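Local structure of Mlr6093 protein (Mesorhizobium loti, 2QJ8) at residues 156-160 / 161-165; 102-105 / 106-110; 58-61 / 62-65; 252-255 / 256-260. The protein probably acts as a zinc-dependent hydrolase of the aspartoacylase family, cleaving carbon-nitrogen bonds in linear amides. One frame throughout, in Å; residues are numbered along the deposited sequence.

Contact 1 (156-160 / 161-165); sequences HPIAD and IDQMT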
loop_
_atom_site.group_PDB
_atom_site.type_symbol
_atom_site.label_atom_id
_atom_site.label_comp_id
_atom_site.label_asym_id
_atom_site.label_seq_id
_atom_site.Cartn_x
_atom_site.Cartn_y
_atom_site.Cartn_z
ATOM N N HIS A 156 13.338 -19.492 8.127
ATOM C CA HIS A 156 12.480 -20.621 8.443
ATOM C C HIS A 156 13.341 -21.781 9.024
ATOM O O HIS A 156 14.313 -22.195 8.378
ATOM C CB HIS A 156 11.740 -21.062 7.174
ATOM C CG HIS A 156 10.673 -22.072 7.430
ATOM N ND1 HIS A 156 10.945 -23.348 7.873
ATOM C CD2 HIS A 156 9.330 -21.997 7.299
ATOM C CE1 HIS A 156 9.815 -24.014 8.005
ATOM N NE2 HIS A 156 8.822 -23.219 7.656
ATOM N N PRO A 157 13.056 -22.246 10.260
ATOM C CA PRO A 157 13.783 -23.380 10.821
ATOM C C PRO A 157 13.745 -24.658 9.975
ATOM O O PRO A 157 12.696 -24.997 9.418
ATOM C CB PRO A 157 13.069 -23.618 12.152
ATOM C CG PRO A 157 12.555 -22.317 12.514
ATOM C CD PRO A 157 12.129 -21.687 11.260
ATOM N N ILE A 158 14.900 -25.302 9.834
ATOM C CA ILE A 158 15.044 -26.557 9.085
ATOM C C ILE A 158 15.865 -27.565 9.903
ATOM O O ILE A 158 16.650 -27.170 10.783
ATOM C CB ILE A 158 15.616 -26.327 7.659
ATOM C CG1 ILE A 158 17.057 -25.794 7.695
ATOM C CG2 ILE A 158 14.652 -25.377 6.866
ATOM C CD1 ILE A 158 17.752 -25.832 6.356
ATOM N N ALA A 159 15.673 -28.855 9.603
ATOM C CA ALA A 159 16.305 -29.946 10.345
ATOM C C ALA A 159 17.804 -30.084 10.129
ATOM O O ALA A 159 18.484 -30.601 11.027
ATOM C CB ALA A 159 15.591 -31.293 10.058
ATOM N N ASP A 160 18.313 -29.658 8.965
ATOM C CA ASP A 160 19.760 -29.721 8.682
ATOM C C ASP A 160 20.448 -28.565 9.438
ATOM O O ASP A 160 20.368 -27.397 9.021
ATOM C CB ASP A 160 20.038 -29.676 7.194
ATOM C CG ASP A 160 21.452 -30.013 6.878
ATOM O OD1 ASP A 160 22.301 -29.127 7.027
ATOM O OD2 ASP A 160 21.715 -31.177 6.495
ATOM N N ILE A 161 21.142 -28.927 10.518
ATOM C CA ILE A 161 21.737 -27.974 11.468
ATOM C C ILE A 161 22.794 -27.063 10.837
ATOM O O ILE A 161 22.729 -25.865 11.021
ATOM C CB ILE A 161 22.318 -28.677 12.713
ATOM C CG1 ILE A 161 21.230 -29.455 13.480
ATOM C CG2 ILE A 161 22.948 -27.648 13.652
ATOM C CD1 ILE A 161 21.781 -30.516 14.457
ATOM N N ASP A 162 23.749 -27.623 10.096
ATOM C CA ASP A 162 24.760 -26.795 9.405
ATOM C C ASP A 162 24.164 -25.826 8.403
ATOM O O ASP A 162 24.555 -24.667 8.357
ATOM C CB ASP A 162 25.790 -27.657 8.673
ATOM C CG ASP A 162 26.701 -28.391 9.605
ATOM O OD1 ASP A 162 26.665 -28.131 10.836
ATOM O OD2 ASP A 162 27.464 -29.241 9.103
ATOM N N GLN A 163 23.221 -26.294 7.601
ATOM C CA GLN A 163 22.600 -25.423 6.617
ATOM C C GLN A 163 21.858 -24.285 7.294
ATOM O O GLN A 163 21.929 -23.145 6.823
ATOM C CB GLN A 163 21.659 -26.216 5.714
ATOM C CG GLN A 163 21.138 -25.432 4.539
ATOM C CD GLN A 163 20.179 -26.206 3.688
ATOM O OE1 GLN A 163 19.625 -27.240 4.102
ATOM N NE2 GLN A 163 19.952 -25.701 2.484
HETATM N N MSE A 164 21.151 -24.602 8.387
HETATM C CA MSE A 164 20.401 -23.589 9.127
HETATM C C MSE A 164 21.360 -22.584 9.748
HETATM O O MSE A 164 21.137 -21.386 9.630
HETATM C CB MSE A 164 19.497 -24.208 10.199
HETATM C CG MSE A 164 18.675 -23.180 11.001
HETATM SE SE MSE A 164 17.363 -23.959 12.196
HETATM C CE MSE A 164 18.472 -25.246 13.172
ATOM N N THR A 165 22.415 -23.073 10.374
ATOM C CA THR A 165 23.428 -22.220 11.006
ATOM C C THR A 165 24.115 -21.280 9.999
ATOM O O THR A 165 24.293 -20.084 10.270
ATOM C CB THR A 165 24.494 -23.086 11.697
ATOM O OG1 THR A 165 23.848 -24.062 12.520
ATOM C CG2 THR A 165 25.431 -22.238 12.549
#

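Contact 2 (102-105 / 106-110); sequences DGKN and LNRVF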
loop_
_atom_site.group_PDB
_atom_site.type_symbol
_atom_site.label_atom_id
_atom_site.label_comp_id
_atom_site.label_asym_id
_atom_site.label_seq_id
_atom_site.Cartn_x
_atom_site.Cartn_y
_atom_site.Cartn_z
ATOM N N ASP A 102 -2.683 -17.082 -15.303
ATOM C CA ASP A 102 -3.007 -18.404 -14.719
ATOM C C ASP A 102 -3.437 -18.395 -13.247
ATOM O O ASP A 102 -3.808 -19.440 -12.720
ATOM C CB ASP A 102 -1.857 -19.416 -14.966
ATOM C CG ASP A 102 -0.546 -19.023 -14.328
ATOM O OD1 ASP A 102 -0.456 -17.962 -13.711
ATOM O OD2 ASP A 102 0.434 -19.774 -14.488
ATOM N N GLY A 103 -3.357 -17.237 -12.589
ATOM C CA GLY A 103 -3.725 -17.096 -11.174
ATOM C C GLY A 103 -2.719 -17.669 -10.188
ATOM O O GLY A 103 -2.965 -17.610 -8.984
ATOM N N LYS A 104 -1.559 -18.148 -10.664
ATOM C CA LYS A 104 -0.599 -18.838 -9.807
ATOM C C LYS A 104 0.451 -17.917 -9.225
ATOM O O LYS A 104 0.871 -16.915 -9.823
ATOM C CB LYS A 104 0.077 -20.014 -10.545
ATOM C CG LYS A 104 -0.904 -21.027 -11.152
ATOM C CD LYS A 104 -0.240 -22.177 -11.935
ATOM C CE LYS A 104 -1.320 -23.106 -12.473
ATOM N NZ LYS A 104 -0.830 -24.122 -13.455
ATOM N N ASN A 105 0.848 -18.263 -8.016
ATOM C CA ASN A 105 1.933 -17.615 -7.288
ATOM C C ASN A 105 3.169 -18.319 -7.799
ATOM O O ASN A 105 3.387 -19.514 -7.549
ATOM C CB ASN A 105 1.709 -17.782 -5.786
ATOM C CG ASN A 105 2.854 -17.274 -4.922
ATOM O OD1 ASN A 105 3.925 -16.858 -5.379
ATOM N ND2 ASN A 105 2.597 -17.272 -3.633
ATOM N N LEU A 106 3.932 -17.568 -8.580
ATOM C CA LEU A 106 5.134 -18.026 -9.262
ATOM C C LEU A 106 6.142 -18.738 -8.347
ATOM O O LEU A 106 6.756 -19.738 -8.742
ATOM C CB LEU A 106 5.783 -16.821 -9.982
ATOM C CG LEU A 106 7.136 -16.982 -10.668
ATOM C CD1 LEU A 106 7.019 -18.048 -11.733
ATOM C CD2 LEU A 106 7.611 -15.641 -11.272
ATOM N N ASN A 107 6.297 -18.203 -7.149
ATOM C CA ASN A 107 7.183 -18.759 -6.137
ATOM C C ASN A 107 6.749 -20.163 -5.708
ATOM O O ASN A 107 7.601 -21.063 -5.698
ATOM C CB ASN A 107 7.287 -17.798 -4.944
ATOM C CG ASN A 107 8.307 -18.236 -3.906
ATOM O OD1 ASN A 107 8.074 -19.174 -3.140
ATOM N ND2 ASN A 107 9.419 -17.511 -3.831
ATOM N N ARG A 108 5.453 -20.371 -5.424
ATOM C CA ARG A 108 5.012 -21.710 -4.977
ATOM C C ARG A 108 5.017 -22.788 -6.058
ATOM O O ARG A 108 4.994 -23.980 -5.714
ATOM C CB ARG A 108 3.683 -21.760 -4.176
ATOM C CG ARG A 108 2.461 -21.179 -4.827
ATOM C CD ARG A 108 1.118 -21.735 -4.291
ATOM N NE ARG A 108 -0.001 -20.814 -4.567
ATOM C CZ ARG A 108 -0.590 -20.598 -5.757
ATOM N NH1 ARG A 108 -0.198 -21.220 -6.882
ATOM N NH2 ARG A 108 -1.578 -19.702 -5.836
ATOM N N VAL A 109 5.103 -22.412 -7.344
ATOM C CA VAL A 109 5.131 -23.420 -8.436
ATOM C C VAL A 109 6.527 -23.939 -8.834
ATOM O O VAL A 109 6.599 -24.885 -9.605
ATOM C CB VAL A 109 4.382 -22.944 -9.699
ATOM C CG1 VAL A 109 2.985 -22.436 -9.318
ATOM C CG2 VAL A 109 5.170 -21.908 -10.435
ATOM N N PHE A 110 7.619 -23.355 -8.322
ATOM C CA PHE A 110 8.992 -23.843 -8.629
ATOM C C PHE A 110 9.126 -25.328 -8.309
ATOM O O PHE A 110 8.564 -25.764 -7.322
ATOM C CB PHE A 110 10.099 -23.080 -7.864
ATOM C CG PHE A 110 10.655 -21.896 -8.606
ATOM C CD1 PHE A 110 9.907 -20.732 -8.713
ATOM C CD2 PHE A 110 11.921 -21.934 -9.144
ATOM C CE1 PHE A 110 10.384 -19.628 -9.376
ATOM C CE2 PHE A 110 12.445 -20.838 -9.801
ATOM C CZ PHE A 110 11.671 -19.668 -9.927
#

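Contact 3 (58-61 / 62-65); sequences ELQG and PILA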
loop_
_atom_site.group_PDB
_atom_site.type_symbol
_atom_site.label_atom_id
_atom_site.label_comp_id
_atom_site.label_asym_id
_atom_site.label_seq_id
_atom_site.Cartn_x
_atom_site.Cartn_y
_atom_site.Cartn_z
ATOM N N GLU A 58 4.580 -4.851 -5.374
ATOM C CA GLU A 58 5.745 -4.533 -4.560
ATOM C C GLU A 58 6.835 -4.087 -5.487
ATOM O O GLU A 58 7.419 -4.918 -6.194
ATOM C CB GLU A 58 6.190 -5.783 -3.792
ATOM C CG GLU A 58 7.111 -5.521 -2.591
ATOM C CD GLU A 58 8.391 -4.798 -2.919
ATOM O OE1 GLU A 58 9.201 -5.301 -3.741
ATOM O OE2 GLU A 58 8.590 -3.707 -2.343
ATOM N N LEU A 59 7.119 -2.790 -5.511
ATOM C CA LEU A 59 8.139 -2.285 -6.393
ATOM C C LEU A 59 9.444 -1.921 -5.737
ATOM O O LEU A 59 10.373 -1.649 -6.463
ATOM C CB LEU A 59 7.593 -1.157 -7.250
ATOM C CG LEU A 59 6.669 -1.577 -8.399
ATOM C CD1 LEU A 59 7.329 -2.432 -9.476
ATOM C CD2 LEU A 59 5.403 -2.240 -7.894
ATOM N N GLN A 60 9.549 -1.958 -4.414
ATOM C CA GLN A 60 10.804 -1.533 -3.752
ATOM C C GLN A 60 11.953 -2.520 -4.037
ATOM O O GLN A 60 13.075 -2.084 -4.204
ATOM C CB GLN A 60 10.628 -1.252 -2.248
ATOM C CG GLN A 60 9.480 -0.258 -1.865
ATOM C CD GLN A 60 9.632 1.191 -2.389
ATOM O OE1 GLN A 60 10.731 1.712 -2.555
ATOM N NE2 GLN A 60 8.496 1.844 -2.623
ATOM N N GLY A 61 11.636 -3.818 -4.117
ATOM C CA GLY A 61 12.570 -4.872 -4.507
ATOM C C GLY A 61 13.121 -4.625 -5.908
ATOM O O GLY A 61 14.325 -4.555 -6.079
ATOM N N PRO A 62 12.247 -4.558 -6.935
ATOM C CA PRO A 62 12.685 -4.173 -8.276
ATOM C C PRO A 62 13.544 -2.906 -8.357
ATOM O O PRO A 62 14.548 -2.904 -9.077
ATOM C CB PRO A 62 11.377 -4.014 -9.011
ATOM C CG PRO A 62 10.545 -5.115 -8.435
ATOM C CD PRO A 62 10.843 -5.017 -6.961
ATOM N N ILE A 63 13.180 -1.884 -7.602
ATOM C CA ILE A 63 13.945 -0.616 -7.562
ATOM C C ILE A 63 15.331 -0.838 -6.962
ATOM O O ILE A 63 16.327 -0.424 -7.552
ATOM C CB ILE A 63 13.184 0.472 -6.806
ATOM C CG1 ILE A 63 12.023 0.978 -7.671
ATOM C CG2 ILE A 63 14.122 1.634 -6.422
ATOM C CD1 ILE A 63 10.906 1.664 -6.844
ATOM N N LEU A 64 15.382 -1.504 -5.805
ATOM C CA LEU A 64 16.642 -1.863 -5.167
ATOM C C LEU A 64 17.504 -2.711 -6.102
ATOM O O LEU A 64 18.693 -2.505 -6.187
ATOM C CB LEU A 64 16.391 -2.607 -3.820
ATOM C CG LEU A 64 17.633 -2.895 -2.969
ATOM C CD1 LEU A 64 18.389 -1.594 -2.629
ATOM C CD2 LEU A 64 17.237 -3.639 -1.690
ATOM N N ALA A 65 16.895 -3.690 -6.779
ATOM C CA ALA A 65 17.592 -4.507 -7.753
ATOM C C ALA A 65 18.232 -3.680 -8.869
ATOM O O ALA A 65 19.343 -3.972 -9.284
ATOM C CB ALA A 65 16.621 -5.597 -8.359
#

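Contact 4 (252-255 / 256-260); sequences LETT and SSDQL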
loop_
_atom_site.group_PDB
_atom_site.type_symbol
_atom_site.label_atom_id
_atom_site.label_comp_id
_atom_site.label_asym_id
_atom_site.label_seq_id
_atom_site.Cartn_x
_atom_site.Cartn_y
_atom_site.Cartn_z
ATOM N N LEU A 252 14.656 -12.143 16.648
ATOM C CA LEU A 252 13.349 -12.382 17.254
ATOM C C LEU A 252 12.772 -13.672 16.692
ATOM O O LEU A 252 13.257 -14.168 15.685
ATOM C CB LEU A 252 12.420 -11.194 16.938
ATOM C CG LEU A 252 12.841 -9.778 17.362
ATOM C CD1 LEU A 252 11.770 -8.731 16.958
ATOM C CD2 LEU A 252 13.119 -9.699 18.850
ATOM N N GLU A 253 11.784 -14.230 17.384
ATOM C CA GLU A 253 11.070 -15.419 16.906
ATOM C C GLU A 253 9.584 -15.222 17.087
ATOM O O GLU A 253 9.150 -14.538 18.023
ATOM C CB GLU A 253 11.522 -16.736 17.574
ATOM C CG GLU A 253 11.219 -16.866 19.003
ATOM C CD GLU A 253 11.789 -18.143 19.611
ATOM O OE1 GLU A 253 12.172 -19.075 18.868
ATOM O OE2 GLU A 253 11.843 -18.195 20.848
ATOM N N THR A 254 8.831 -15.856 16.199
ATOM C CA THR A 254 7.372 -15.791 16.232
ATOM C C THR A 254 6.836 -17.207 16.190
ATOM O O THR A 254 7.267 -18.018 15.378
ATOM C CB THR A 254 6.754 -14.912 15.112
ATOM O OG1 THR A 254 5.329 -15.064 15.115
ATOM C CG2 THR A 254 7.237 -15.285 13.773
ATOM N N THR A 255 5.927 -17.492 17.137
ATOM C CA THR A 255 5.256 -18.806 17.302
ATOM C C THR A 255 3.764 -18.572 17.088
ATOM O O THR A 255 3.334 -17.417 17.010
ATOM C CB THR A 255 5.528 -19.460 18.708
ATOM O OG1 THR A 255 4.988 -18.640 19.763
ATOM C CG2 THR A 255 7.033 -19.672 18.925
ATOM N N SER A 256 2.973 -19.649 17.010
ATOM C CA SER A 256 1.521 -19.527 16.720
ATOM C C SER A 256 0.730 -18.560 17.596
ATOM O O SER A 256 -0.097 -17.826 17.069
ATOM C CB SER A 256 0.836 -20.888 16.668
ATOM O OG SER A 256 1.109 -21.468 15.406
ATOM N N SER A 257 1.037 -18.482 18.887
ATOM C CA SER A 257 0.347 -17.524 19.775
ATOM C C SER A 257 0.637 -16.011 19.457
ATOM O O SER A 257 -0.087 -15.125 19.933
ATOM C CB SER A 257 0.653 -17.832 21.232
ATOM O OG SER A 257 2.024 -17.713 21.496
ATOM N N ASP A 258 1.688 -15.757 18.665
ATOM C CA ASP A 258 2.098 -14.436 18.248
ATOM C C ASP A 258 1.453 -13.989 16.938
ATOM O O ASP A 258 1.630 -12.836 16.543
ATOM C CB ASP A 258 3.611 -14.404 18.026
ATOM C CG ASP A 258 4.413 -14.679 19.257
ATOM O OD1 ASP A 258 4.142 -14.049 20.285
ATOM O OD2 ASP A 258 5.387 -15.463 19.168
ATOM N N GLN A 259 0.761 -14.900 16.248
ATOM C CA GLN A 259 0.101 -14.611 14.983
ATOM C C GLN A 259 -1.350 -14.316 15.297
ATOM O O GLN A 259 -2.147 -15.226 15.469
ATOM C CB GLN A 259 0.220 -15.803 14.030
ATOM C CG GLN A 259 1.661 -16.121 13.631
ATOM C CD GLN A 259 1.785 -17.481 12.996
ATOM O OE1 GLN A 259 2.660 -18.255 13.349
ATOM N NE2 GLN A 259 0.865 -17.804 12.101
ATOM N N LEU A 260 -1.688 -13.034 15.387
ATOM C CA LEU A 260 -3.028 -12.631 15.765
ATOM C C LEU A 260 -3.961 -12.617 14.522
ATOM O O LEU A 260 -3.604 -12.115 13.456
ATOM C CB LEU A 260 -2.980 -11.285 16.501
ATOM C CG LEU A 260 -2.041 -11.204 17.712
ATOM C CD1 LEU A 260 -2.089 -9.805 18.263
ATOM C CD2 LEU A 260 -2.420 -12.198 18.802
HETATM O O HOH W 1 7.937 -16.136 20.292
#

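Contact 1 (156-160 / 161-165)
Ile161 CG1 comes to 3.9 Å from Ala159 O, just beyond Asp160, the N-cap residue from which helix 161-172 starts; the loop 156-160 brings the chain here from strand 152-155. At Gln163 the cap closes: Gln163 N donates to Asp160 OD1 at 3.0 Å with an angle of 158°, reaching that oxygen almost in line with its C-O bond. Asp160 can reach back because CG stands anti to its own backbone N (chi1 -168°), which swings the carboxylate over the first turn and gives the Gln163 N-H a side-chain acceptor. The Gln163 side chain runs extended across that of Ile158 at roughly a right angle, with Gln163 OE1 3.3 Å from Ile158 CD1. Its NE2 donates away from the cap, to the carbonyls of Lys200 and Val195, while Ile158 also touches Phe191 and Val195 of helix 190-197. Met164, a selenomethionine, adds a regular helical backbone bond, from its N to Asp160 O at 3.0 Å. Its CB meets Ile158 CG1 at 3.8 Å, the two side chains passing in opposite directions, and in the conformer described the bend at its end carries SE to a tentative 3.9 Å from Pro157 CA. Last, Thr165 OG1 and Thr165 N both donate to Ile161 O, the hydroxyl from 2.6 Å and above the carbonyl plane.

Contact 2 (102-105 / 106-110)
An Asn-Leu-Asn-Arg sequence, as found in the aspartoacylase family, leads here into a type I beta turn from Asn107 to Phe110, and its first and last members, Asn105 and Arg108, carry the contact. In relatives this part of the chain lines the substrate pocket, and the same is probable here. Asn105 OD1 accepts a weak bond from Asn107 N at 3.3 Å, and Asn105 O a weak one from Val109 N at 3.4 Å, so one residue reaches two backbone N-H groups of the following residues through side chain and main chain. The same OD1 has a second partner in Asn54 ND2, which ties this part of the chain to the neighbouring loop. In the conformer described, Arg108 folds back over Asn105: with CG set between its backbone N and carbonyl carbon (chi1 56°), the chain passes obliquely across Asn105, and Arg108 CG packs 3.6 Å from Asn105 CB. From there it runs extended to NE, and the guanidinium, tentatively placed, ends with one face over Asn105 N, which sits 3.1 Å above the plane toward the rim. The amide of Asn105 is turned 64° against that plane. Gly103 O lies at the edge of the guanidinium, while Lys104 CB packs 4.0 Å from Val109 CG1. Beyond this, Lys104 extends to a salt bridge with Glu120 and a bond to Ser117, holding the loop to the start of helix 118-129. Upstream, an Asx turn orders the approach: Lys104 N donates to Asp102 OD1 at 3.2 Å with an angle of 168°, meeting that oxygen from above the carboxylate plane.

Contact 3 (58-61 / 62-65)
Glu58, in the conformer described, grips the N terminus of helix 60-75 with both carboxylate oxygens, a capping contact that adjoins Pro62 in the helix's first turn. Gly61 N donates to Glu58 OE1 at 2.9 Å, on the syn lone pair of that oxygen, and Gln60 N reaches Glu58 OE2 at 2.9 Å from above the carboxylate plane. Two backbone N-H groups would thus limit the rotation of the group, helped by a bend at chi2 (-58°) that turns the carboxylate back onto the helix. Glu58 also closes a His-X-X-Glu sequence of the kind that holds zinc in M14-type enzymes, so these bonds may help to position it. The main chain continues in regular helical order, with Ile63 N bonded to Leu59 O, Leu64 N to Gln60 O at 2.9 Å and Ala65 N to Gly61 O at 2.8 Å. Pro62 has no N-H to offer and sets its CD 3.5 Å from Glu58 O; in the same conformer Glu58 OE1 lies 3.6 Å from that carbon. Replacing this proline by an alanine would probably open a gap beside the carboxylate and Leu59 and leave the first turn less rigid. The helix links parallel strands 47-52 and 79-84 in a beta-alpha-beta crossover, and Leu64 packs on Phe207 and on helix 218-230. Leu59 and Ile63 also meet Met315 and Ala314 of the second subunit. Within the turn, Ile63 lays its branch along the Leu59 carbonyl, CG1 coming to 3.3 Å from Leu59 O.

Contact 4 (252-255 / 256-260)
Asp258 reaches back to Thr255 across the short 3-10 turn 256-258 that interrupts strand 250-261. Its CB starts the contact, 3.2 Å from Thr255 O and, in the conformer described, 3.4 Å from Thr254 OG1, a hydroxyl whose hydrogen-bond partner is Leu326 O on strand 322-329. CG, placed beside its own backbone N (chi1 -63°), faces Thr255 N. At the tip, OD2 collects three donors: Thr255 N at 2.9 Å and a nearly straight 172° on the anti lone pair, Thr255 OG1 at 3.3 Å from above the carboxylate plane, and a water at 2.9 Å that also donates to Glu253 O. The other oxygen, OD1, forms a salt bridge with Arg328 of the adjacent strand. In return Asp258 N donates to Thr255 O at 2.9 Å, so side chain and main chain close the turn from both ends. An asparagine in this place would probably forfeit the charge pairing and leave the arginine without its mate. With one oxygen accepting from three donors and the other meeting a guanidinium, the carboxylate is likely to be stabilised in its charged form, holding the broken strand to its neighbour.

From the N terminus, contact 3 comes first, at the turn where strand 47-52 gives way to helix 60-75, beside the second subunit. Contact 2 follows in the loop between helices 89-94 and 118-129, its centre about 19 Å from that of contact 3. Contact 1 opens helix 161-172 after strand 152-155, on the other side of the chain's centre from contact 3. Contact 4 comes last and interrupts strand 250-261 between its neighbours 178-182 and 322-329. All four are in series, none nesting or crossing another. Helix 190-197 touches both contacts 1 and 2, while contacts 1 and 4 come nearest, about 7 Å between closest atoms.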